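PDB 4LW8: putative epimerase from Burkholderia cenocepacia, which probably acts as an NAD(P)-dependent sugar epimerase or dehydratase in the biosynthesis of the lipopolysaccharide O-antigen. Local coordinates for residues 24-29 with 62-67; 75-80 with 118-123; 200-205 with 258-263. All blocks are in the same frame, centred on the assembly; numbering follows the deposited sequence. Where two conformers were deposited one is given.

Interaction 1: residues 24-29 with 62-67; sequences TGLTGF and AQCTLL
The glycine-rich loop after the first strand of the Rossmann fold, which in relatives binds the dinucleotide and here opens the TGxxGxxG motif, sends Leu-26 and Thr-27 against Cys-64 and, on strand 65-68, Leu-66. Gly-25 to Gly-28 form a type I turn, closed by Gly-28 N to Gly-25 O at 3.1 Å, and the two touching side chains come from its middle positions. Leu-26 does most of the work: with CG anti to the backbone N (chi1 176°), its CD2 reaches out to Leu-66 CD2 at 3.6 Å. The two leucines meet methyl to methyl, their side chains crossing at about a right angle. The same Leu-26 CD2 also lies 3.9 Å from Cys-64 CB. Thr-27 adds a looser contact, its CG2 standing 4.2 Å from Leu-66 CD2. The contact is wholly apolar and ties the loop to the strand through side chains alone. In relatives this loop wraps the cofactor pyrophosphate. Around it, Leu-26 rests on Ala-35 of helix 29-40, Cys-64 touches Gln-39 of that helix, and strand 44-49 runs between strands 20-24 and 65-68, with its Val-49 against Thr-27.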
loop_
_atom_site.group_PDB
_atom_site.type_symbol
_atom_site.label_atom_id
_atom_site.label_comp_id
_atom_site.label_asym_id
_atom_site.label_seq_id
_atom_site.Cartn_x
_atom_site.Cartn_y
_atom_site.Cartn_z
ATOM N N THR A 24 -12.251 -15.531 8.471
ATOM C CA THR A 24 -12.195 -15.641 7.022
ATOM C C THR A 24 -11.126 -16.668 6.622
ATOM O O THR A 24 -10.107 -16.796 7.290
ATOM C CB THR A 24 -11.900 -14.296 6.353
ATOM O OG1 THR A 24 -10.598 -13.836 6.751
ATOM C CG2 THR A 24 -12.980 -13.268 6.727
ATOM N N GLY A 25 -11.365 -17.401 5.534
ATOM C CA GLY A 25 -10.435 -18.444 5.108
ATOM C C GLY A 25 -10.345 -19.538 6.161
ATOM O O GLY A 25 -9.282 -20.117 6.374
ATOM N N LEU A 26 -11.469 -19.808 6.827
ATOM C CA LEU A 26 -11.523 -20.765 7.930
ATOM C C LEU A 26 -11.036 -22.171 7.553
ATOM O O LEU A 26 -10.419 -22.849 8.383
ATOM C CB LEU A 26 -12.961 -20.871 8.471
ATOM C CG LEU A 26 -13.256 -21.896 9.574
ATOM C CD1 LEU A 26 -12.298 -21.745 10.753
ATOM C CD2 LEU A 26 -14.692 -21.765 10.054
ATOM N N THR A 27 -11.301 -22.617 6.323
ATOM C CA THR A 27 -10.957 -24.001 5.969
ATOM C C THR A 27 -9.556 -24.125 5.349
ATOM O O THR A 27 -9.148 -25.198 4.944
ATOM C CB THR A 27 -11.997 -24.639 5.009
ATOM O OG1 THR A 27 -12.085 -23.876 3.801
ATOM C CG2 THR A 27 -13.376 -24.688 5.681
ATOM N N GLY A 28 -8.801 -23.032 5.297
ATOM C CA GLY A 28 -7.430 -23.140 4.820
ATOM C C GLY A 28 -6.541 -23.759 5.890
ATOM O O GLY A 28 -7.010 -24.117 6.980
ATOM N N PHE A 29 -5.257 -23.875 5.581
ATOM C CA PHE A 29 -4.273 -24.454 6.490
ATOM C C PHE A 29 -4.286 -23.816 7.883
ATOM O O PHE A 29 -4.492 -24.500 8.876
ATOM C CB PHE A 29 -2.880 -24.321 5.874
ATOM C CG PHE A 29 -1.754 -24.572 6.841
ATOM C CD1 PHE A 29 -1.595 -25.815 7.436
ATOM C CD2 PHE A 29 -0.824 -23.577 7.111
ATOM C CE1 PHE A 29 -0.557 -26.048 8.307
ATOM C CE2 PHE A 29 0.210 -23.804 7.979
ATOM C CZ PHE A 29 0.349 -25.042 8.580
ATOM N N ALA A 62 -16.354 -29.905 11.784
ATOM C CA ALA A 62 -17.660 -30.512 12.018
ATOM C C ALA A 62 -18.568 -29.587 12.831
ATOM O O ALA A 62 -19.773 -29.560 12.625
ATOM C CB ALA A 62 -17.503 -31.853 12.717
ATOM N N GLN A 63 -17.993 -28.813 13.742
ATOM C CA GLN A 63 -18.793 -27.908 14.560
ATOM C C GLN A 63 -18.661 -26.442 14.133
ATOM O O GLN A 63 -19.008 -25.538 14.887
ATOM C CB GLN A 63 -18.407 -28.059 16.023
ATOM C CG GLN A 63 -18.767 -29.415 16.597
ATOM C CD GLN A 63 -18.385 -29.553 18.053
ATOM O OE1 GLN A 63 -19.217 -29.909 18.891
ATOM N NE2 GLN A 63 -17.116 -29.284 18.365
ATOM N N CYS A 64 -18.148 -26.206 12.931
ATOM C CA CYS A 64 -18.038 -24.843 12.423
ATOM C C CYS A 64 -19.204 -24.499 11.513
ATOM O O CYS A 64 -19.689 -25.351 10.773
ATOM C CB CYS A 64 -16.722 -24.656 11.674
ATOM S SG CYS A 64 -15.281 -24.855 12.731
ATOM N N THR A 65 -19.661 -23.254 11.581
ATOM C CA THR A 65 -20.688 -22.773 10.673
ATOM C C THR A 65 -19.971 -22.110 9.486
ATOM O O THR A 65 -19.279 -21.115 9.660
ATOM C CB THR A 65 -21.645 -21.782 11.359
ATOM O OG1 THR A 65 -22.297 -22.424 12.463
ATOM C CG2 THR A 65 -22.700 -21.280 10.376
ATOM N N LEU A 66 -20.119 -22.690 8.296
ATOM C CA LEU A 66 -19.381 -22.257 7.109
ATOM C C LEU A 66 -20.264 -21.473 6.159
ATOM O O LEU A 66 -21.232 -22.008 5.631
ATOM C CB LEU A 66 -18.799 -23.471 6.376
ATOM C CG LEU A 66 -17.928 -24.393 7.229
ATOM C CD1 LEU A 66 -17.408 -25.551 6.399
ATOM C CD2 LEU A 66 -16.780 -23.613 7.804
ATOM N N LEU A 67 -19.917 -20.215 5.915
ATOM C CA LEU A 67 -20.715 -19.360 5.042
ATOM C C LEU A 67 -20.018 -19.112 3.682
ATOM O O LEU A 67 -18.911 -18.587 3.639
ATOM C CB LEU A 67 -21.004 -18.027 5.747
ATOM C CG LEU A 67 -21.626 -18.052 7.160
ATOM C CD1 LEU A 67 -21.852 -16.622 7.674
ATOM C CD2 LEU A 67 -22.924 -18.835 7.196
#

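Interaction 2: residues 75-80 with 118-123; sequences EAMRAA and LAALSG
This is close helix-to-helix packing, with Ala-120 set against Met-77 and Arg-78 where helices 74-84 and 103-122 lie side by side in the Rossmann domain. The first helix follows strand 65-68 and crosses over to strand 88-91; the second leads from 88-91 to 130-134, and together they cover one face of the parallel sheet. The small alanine lets the backbones come very near: Arg-78 CA and Ala-120 CA are 4.3 Å apart. Ala-120 CB lies 3.6 Å from Arg-78 CA and equally near Met-77 O, so this methyl rests on main chain as much as on side chain. Met-77, modelled in two conformers, brings CG to within 3.8 Å of Ala-120 CB in the one described; bends at chi2 and chi3 then turn the rest of its chain. Deeper in, Met-77 touches Val-69 and Leu-71, while Leu-118 and Leu-121 turn onto Val-131 of the sheet. Arg-78 gives only its inner part to the interface and folds its end back along its own helix. There it grips Glu-75 side-on, with NE at 3.0 Å and NH2 at 2.8 Å both donating to the single carboxylate oxygen OE1, close to the guanidinium plane.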
loop_
_atom_site.group_PDB
_atom_site.type_symbol
_atom_site.label_atom_id
_atom_site.label_comp_id
_atom_site.label_asym_id
_atom_site.label_seq_id
_atom_site.Cartn_x
_atom_site.Cartn_y
_atom_site.Cartn_z
ATOM N N GLU A 75 -21.588 -7.001 -0.397
ATOM C CA GLU A 75 -22.913 -7.230 0.146
ATOM C C GLU A 75 -23.022 -8.607 0.807
ATOM O O GLU A 75 -23.593 -8.721 1.892
ATOM C CB GLU A 75 -23.977 -7.055 -0.936
ATOM C CG GLU A 75 -25.405 -7.327 -0.465
ATOM C CD GLU A 75 -25.765 -6.602 0.835
ATOM O OE1 GLU A 75 -26.417 -7.240 1.699
ATOM O OE2 GLU A 75 -25.416 -5.403 0.982
ATOM N N ALA A 76 -22.464 -9.645 0.188
ATOM C CA ALA A 76 -22.491 -10.966 0.815
ATOM C C ALA A 76 -21.664 -10.972 2.105
ATOM O O ALA A 76 -21.998 -11.666 3.070
ATOM C CB ALA A 76 -21.992 -12.036 -0.137
ATOM N N MET A 77 -20.584 -10.199 2.134
ATOM C CA MET A 77 -19.798 -10.084 3.356
ATOM C C MET A 77 -20.597 -9.374 4.462
ATOM O O MET A 77 -20.548 -9.768 5.628
ATOM C CB MET A 77 -18.489 -9.350 3.094
ATOM C CG MET A 77 -17.617 -9.214 4.332
ATOM S SD MET A 77 -17.122 -10.801 5.029
ATOM C CE MET A 77 -16.197 -11.472 3.650
ATOM N N ARG A 78 -21.339 -8.336 4.096
ATOM C CA ARG A 78 -22.145 -7.615 5.080
ATOM C C ARG A 78 -23.199 -8.558 5.695
ATOM O O ARG A 78 -23.350 -8.628 6.917
ATOM C CB ARG A 78 -22.806 -6.398 4.444
ATOM C CG ARG A 78 -23.560 -5.501 5.433
ATOM C CD ARG A 78 -24.735 -4.763 4.779
ATOM N NE ARG A 78 -25.706 -5.695 4.199
ATOM C CZ ARG A 78 -26.614 -6.376 4.899
ATOM N NH1 ARG A 78 -26.704 -6.218 6.215
ATOM N NH2 ARG A 78 -27.443 -7.213 4.282
ATOM N N ALA A 79 -23.903 -9.296 4.837
ATOM C CA ALA A 79 -24.942 -10.230 5.276
ATOM C C ALA A 79 -24.383 -11.371 6.125
ATOM O O ALA A 79 -25.010 -11.779 7.108
ATOM C CB ALA A 79 -25.695 -10.784 4.078
ATOM N N ALA A 80 -23.217 -11.892 5.751
ATOM C CA ALA A 80 -22.565 -12.928 6.554
ATOM C C ALA A 80 -22.196 -12.418 7.957
ATOM O O ALA A 80 -22.404 -13.105 8.953
ATOM C CB ALA A 80 -21.314 -13.457 5.846
ATOM N N LEU A 118 -14.020 -5.105 6.985
ATOM C CA LEU A 118 -14.068 -4.062 8.008
ATOM C C LEU A 118 -15.361 -3.260 7.895
ATOM O O LEU A 118 -15.992 -2.960 8.909
ATOM C CB LEU A 118 -12.832 -3.135 7.905
ATOM C CG LEU A 118 -11.493 -3.859 8.126
ATOM C CD1 LEU A 118 -10.319 -2.934 7.900
ATOM C CD2 LEU A 118 -11.398 -4.487 9.529
ATOM N N ALA A 119 -15.775 -2.931 6.668
ATOM C CA ALA A 119 -17.035 -2.209 6.466
ATOM C C ALA A 119 -18.231 -3.008 6.987
ATOM O O ALA A 119 -19.164 -2.443 7.575
ATOM C CB ALA A 119 -17.234 -1.861 4.975
ATOM N N ALA A 120 -18.208 -4.318 6.752
ATOM C CA ALA A 120 -19.265 -5.211 7.225
ATOM C C ALA A 120 -19.336 -5.228 8.758
ATOM O O ALA A 120 -20.417 -5.156 9.339
ATOM C CB ALA A 120 -19.046 -6.622 6.685
ATOM N N LEU A 121 -18.179 -5.317 9.408
ATOM C CA LEU A 121 -18.149 -5.361 10.870
ATOM C C LEU A 121 -18.567 -4.018 11.465
ATOM O O LEU A 121 -19.316 -3.952 12.444
ATOM C CB LEU A 121 -16.756 -5.758 11.363
ATOM C CG LEU A 121 -16.268 -7.132 10.867
ATOM C CD1 LEU A 121 -14.797 -7.319 11.194
ATOM C CD2 LEU A 121 -17.102 -8.224 11.536
ATOM N N SER A 122 -18.117 -2.946 10.831
ATOM C CA SER A 122 -18.358 -1.599 11.331
ATOM C C SER A 122 -19.848 -1.255 11.292
ATOM O O SER A 122 -20.338 -0.441 12.074
ATOM C CB SER A 122 -17.533 -0.593 10.512
ATOM O OG SER A 122 -17.670 0.721 11.020
ATOM N N GLY A 123 -20.572 -1.883 10.379
ATOM C CA GLY A 123 -21.988 -1.621 10.242
ATOM C C GLY A 123 -22.869 -2.435 11.176
ATOM O O GLY A 123 -24.073 -2.236 11.197
#

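Interaction 3: residues 200-205 with 258-263; sequences PKLVAH and KEVLAM
Leu-202 points from helix 198-207 at the neighbouring turn of helix 257-268, where it meets Val-260 and Leu-261. Its methyl CD2 touches Val-260 CG1 at 3.9 Å, and the branch point CG of Leu-202 lies a looser 4.4 Å from Leu-261 CD2. The leucine and valine side chains cross at about a right angle. Val-260 holds CG1 anti to the backbone N (chi1 176°), and this is the methyl that touches. Leu-261 starts out pointing past the other helix, but its far end bends back towards it. Leu-202 itself has chi1 at -91°, away from the staggered value and perhaps slightly strained. The helix backbones stay well separated, the CA atoms of Leu-202 and Leu-261 being 7.9 Å apart. Both helices belong to what is, by analogy with other extended short-chain dehydrogenases, the smaller substrate-binding part of the fold. It includes a two-stranded parallel sheet, 212-215 with 273-276; Leu-202 also packs on Ile-213 and Leu-215 of that sheet, and Val-260 leans on Tyr-255. On the flank of helix 198-207, His-205 ND1 donates to Lys-201 O at 2.7 Å, from above the carbonyl plane. The helical bond from His-205 N reaches the same oxygen at 3.0 Å from the opposite face. Lys-201 O thus accepts two bonds, and the one from ND1 ties the imidazole to the preceding turn, while the Lys-201 side chain runs out extended to hydrogen-bond Ser-214 O with its NZ.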
loop_
_atom_site.group_PDB
_atom_site.type_symbol
_atom_site.label_atom_id
_atom_site.label_comp_id
_atom_site.label_asym_id
_atom_site.label_seq_id
_atom_site.Cartn_x
_atom_site.Cartn_y
_atom_site.Cartn_z
ATOM N N PRO A 200 7.278 -28.083 3.874
ATOM C CA PRO A 200 6.483 -29.238 3.426
ATOM C C PRO A 200 7.085 -29.977 2.219
ATOM O O PRO A 200 6.947 -31.201 2.112
ATOM C CB PRO A 200 5.129 -28.611 3.073
ATOM C CG PRO A 200 5.032 -27.432 4.025
ATOM C CD PRO A 200 6.436 -26.884 4.069
ATOM N N LYS A 201 7.761 -29.251 1.337
ATOM C CA LYS A 201 8.448 -29.880 0.207
ATOM C C LYS A 201 9.545 -30.824 0.710
ATOM O O LYS A 201 9.628 -31.981 0.284
ATOM C CB LYS A 201 9.030 -28.805 -0.716
ATOM C CG LYS A 201 9.684 -29.310 -2.010
ATOM C CD LYS A 201 10.531 -28.196 -2.654
ATOM C CE LYS A 201 11.307 -28.687 -3.876
ATOM N NZ LYS A 201 12.265 -27.659 -4.413
ATOM N N LEU A 202 10.359 -30.335 1.647
ATOM C CA LEU A 202 11.413 -31.132 2.272
ATOM C C LEU A 202 10.823 -32.346 2.985
ATOM O O LEU A 202 11.305 -33.469 2.815
ATOM C CB LEU A 202 12.211 -30.289 3.267
ATOM C CG LEU A 202 13.457 -29.538 2.789
ATOM C CD1 LEU A 202 13.222 -28.888 1.450
ATOM C CD2 LEU A 202 13.834 -28.484 3.814
ATOM N N VAL A 203 9.786 -32.118 3.790
ATOM C CA VAL A 203 9.126 -33.212 4.510
ATOM C C VAL A 203 8.574 -34.265 3.539
ATOM O O VAL A 203 8.759 -35.465 3.746
ATOM C CB VAL A 203 7.992 -32.681 5.421
ATOM C CG1 VAL A 203 7.071 -33.816 5.895
ATOM C CG2 VAL A 203 8.582 -31.935 6.604
ATOM N N ALA A 204 7.914 -33.813 2.474
ATOM C CA ALA A 204 7.340 -34.726 1.484
ATOM C C ALA A 204 8.420 -35.601 0.857
ATOM O O ALA A 204 8.225 -36.802 0.665
ATOM C CB ALA A 204 6.592 -33.957 0.405
ATOM N N HIS A 205 9.568 -35.005 0.554
ATOM C CA HIS A 205 10.660 -35.776 -0.028
ATOM C C HIS A 205 11.179 -36.822 0.954
ATOM O O HIS A 205 11.326 -37.992 0.597
ATOM C CB HIS A 205 11.816 -34.874 -0.475
ATOM C CG HIS A 205 11.578 -34.179 -1.781
ATOM N ND1 HIS A 205 10.601 -33.218 -1.955
ATOM C CD2 HIS A 205 12.187 -34.317 -2.986
ATOM C CE1 HIS A 205 10.635 -32.781 -3.201
ATOM N NE2 HIS A 205 11.579 -33.441 -3.850
ATOM N N LYS A 258 20.534 -26.133 5.989
ATOM C CA LYS A 258 21.441 -27.196 6.405
ATOM C C LYS A 258 21.023 -27.785 7.756
ATOM O O LYS A 258 21.059 -29.000 7.943
ATOM C CB LYS A 258 22.881 -26.671 6.483
ATOM C CG LYS A 258 23.938 -27.743 6.721
ATOM C CD LYS A 258 25.326 -27.140 6.952
ATOM C CE LYS A 258 26.365 -28.226 7.242
ATOM N NZ LYS A 258 27.693 -27.668 7.644
ATOM N N GLU A 259 20.632 -26.923 8.691
ATOM C CA GLU A 259 20.147 -27.380 9.993
ATOM C C GLU A 259 18.840 -28.156 9.853
ATOM O O GLU A 259 18.636 -29.169 10.525
ATOM C CB GLU A 259 19.927 -26.200 10.950
ATOM C CG GLU A 259 21.181 -25.405 11.348
ATOM C CD GLU A 259 20.824 -24.148 12.142
ATOM O OE1 GLU A 259 20.553 -24.260 13.360
ATOM O OE2 GLU A 259 20.794 -23.049 11.547
ATOM N N VAL A 260 17.965 -27.682 8.971
ATOM C CA VAL A 260 16.676 -28.328 8.765
ATOM C C VAL A 260 16.889 -29.698 8.125
ATOM O O VAL A 260 16.321 -30.701 8.577
ATOM C CB VAL A 260 15.737 -27.465 7.893
ATOM C CG1 VAL A 260 14.441 -28.213 7.607
ATOM C CG2 VAL A 260 15.427 -26.152 8.601
ATOM N N LEU A 261 17.734 -29.742 7.095
ATOM C CA LEU A 261 18.089 -31.008 6.463
ATOM C C LEU A 261 18.662 -31.985 7.489
ATOM O O LEU A 261 18.306 -33.157 7.494
ATOM C CB LEU A 261 19.099 -30.789 5.324
ATOM C CG LEU A 261 18.534 -30.099 4.078
ATOM C CD1 LEU A 261 19.655 -29.617 3.141
ATOM C CD2 LEU A 261 17.574 -31.048 3.368
ATOM N N ALA A 262 19.535 -31.499 8.366
ATOM C CA ALA A 262 20.151 -32.373 9.360
ATOM C C ALA A 262 19.103 -32.966 10.309
ATOM O O ALA A 262 19.201 -34.134 10.693
ATOM C CB ALA A 262 21.213 -31.623 10.136
ATOM N N MET A 263 18.096 -32.166 10.667
ATOM C CA MET A 263 16.999 -32.628 11.526
ATOM C C MET A 263 16.189 -33.734 10.867
ATOM O O MET A 263 15.790 -34.711 11.512
ATOM C CB MET A 263 16.063 -31.472 11.887
ATOM C CG MET A 263 16.607 -30.494 12.916
ATOM S SD MET A 263 15.484 -29.092 13.175
ATOM C CE MET A 263 16.485 -28.105 14.272
#

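How the interactions relate
Interactions 1 and 2 are neighbours in the Rossmann part, their centres about 17 Å apart. They meet directly where Leu-67 CD1 packs on Ala-80 CB at 3.7 Å; strand 65-68 and helix 74-84 follow each other in the chain. Interaction 3 belongs to the other end of the molecule: its centre is about 30 Å from that of interaction 1 and about 42 Å from that of interaction 2, on the opposite side of the chain's centre from interaction 2. Yet 24-29 and 200-205 come within about 7 Å at their nearest atoms, and Phe-29 and Pro-200 both touch Gln-193. The presumed cofactor loop of interaction 1 thus faces the probable substrate-binding part.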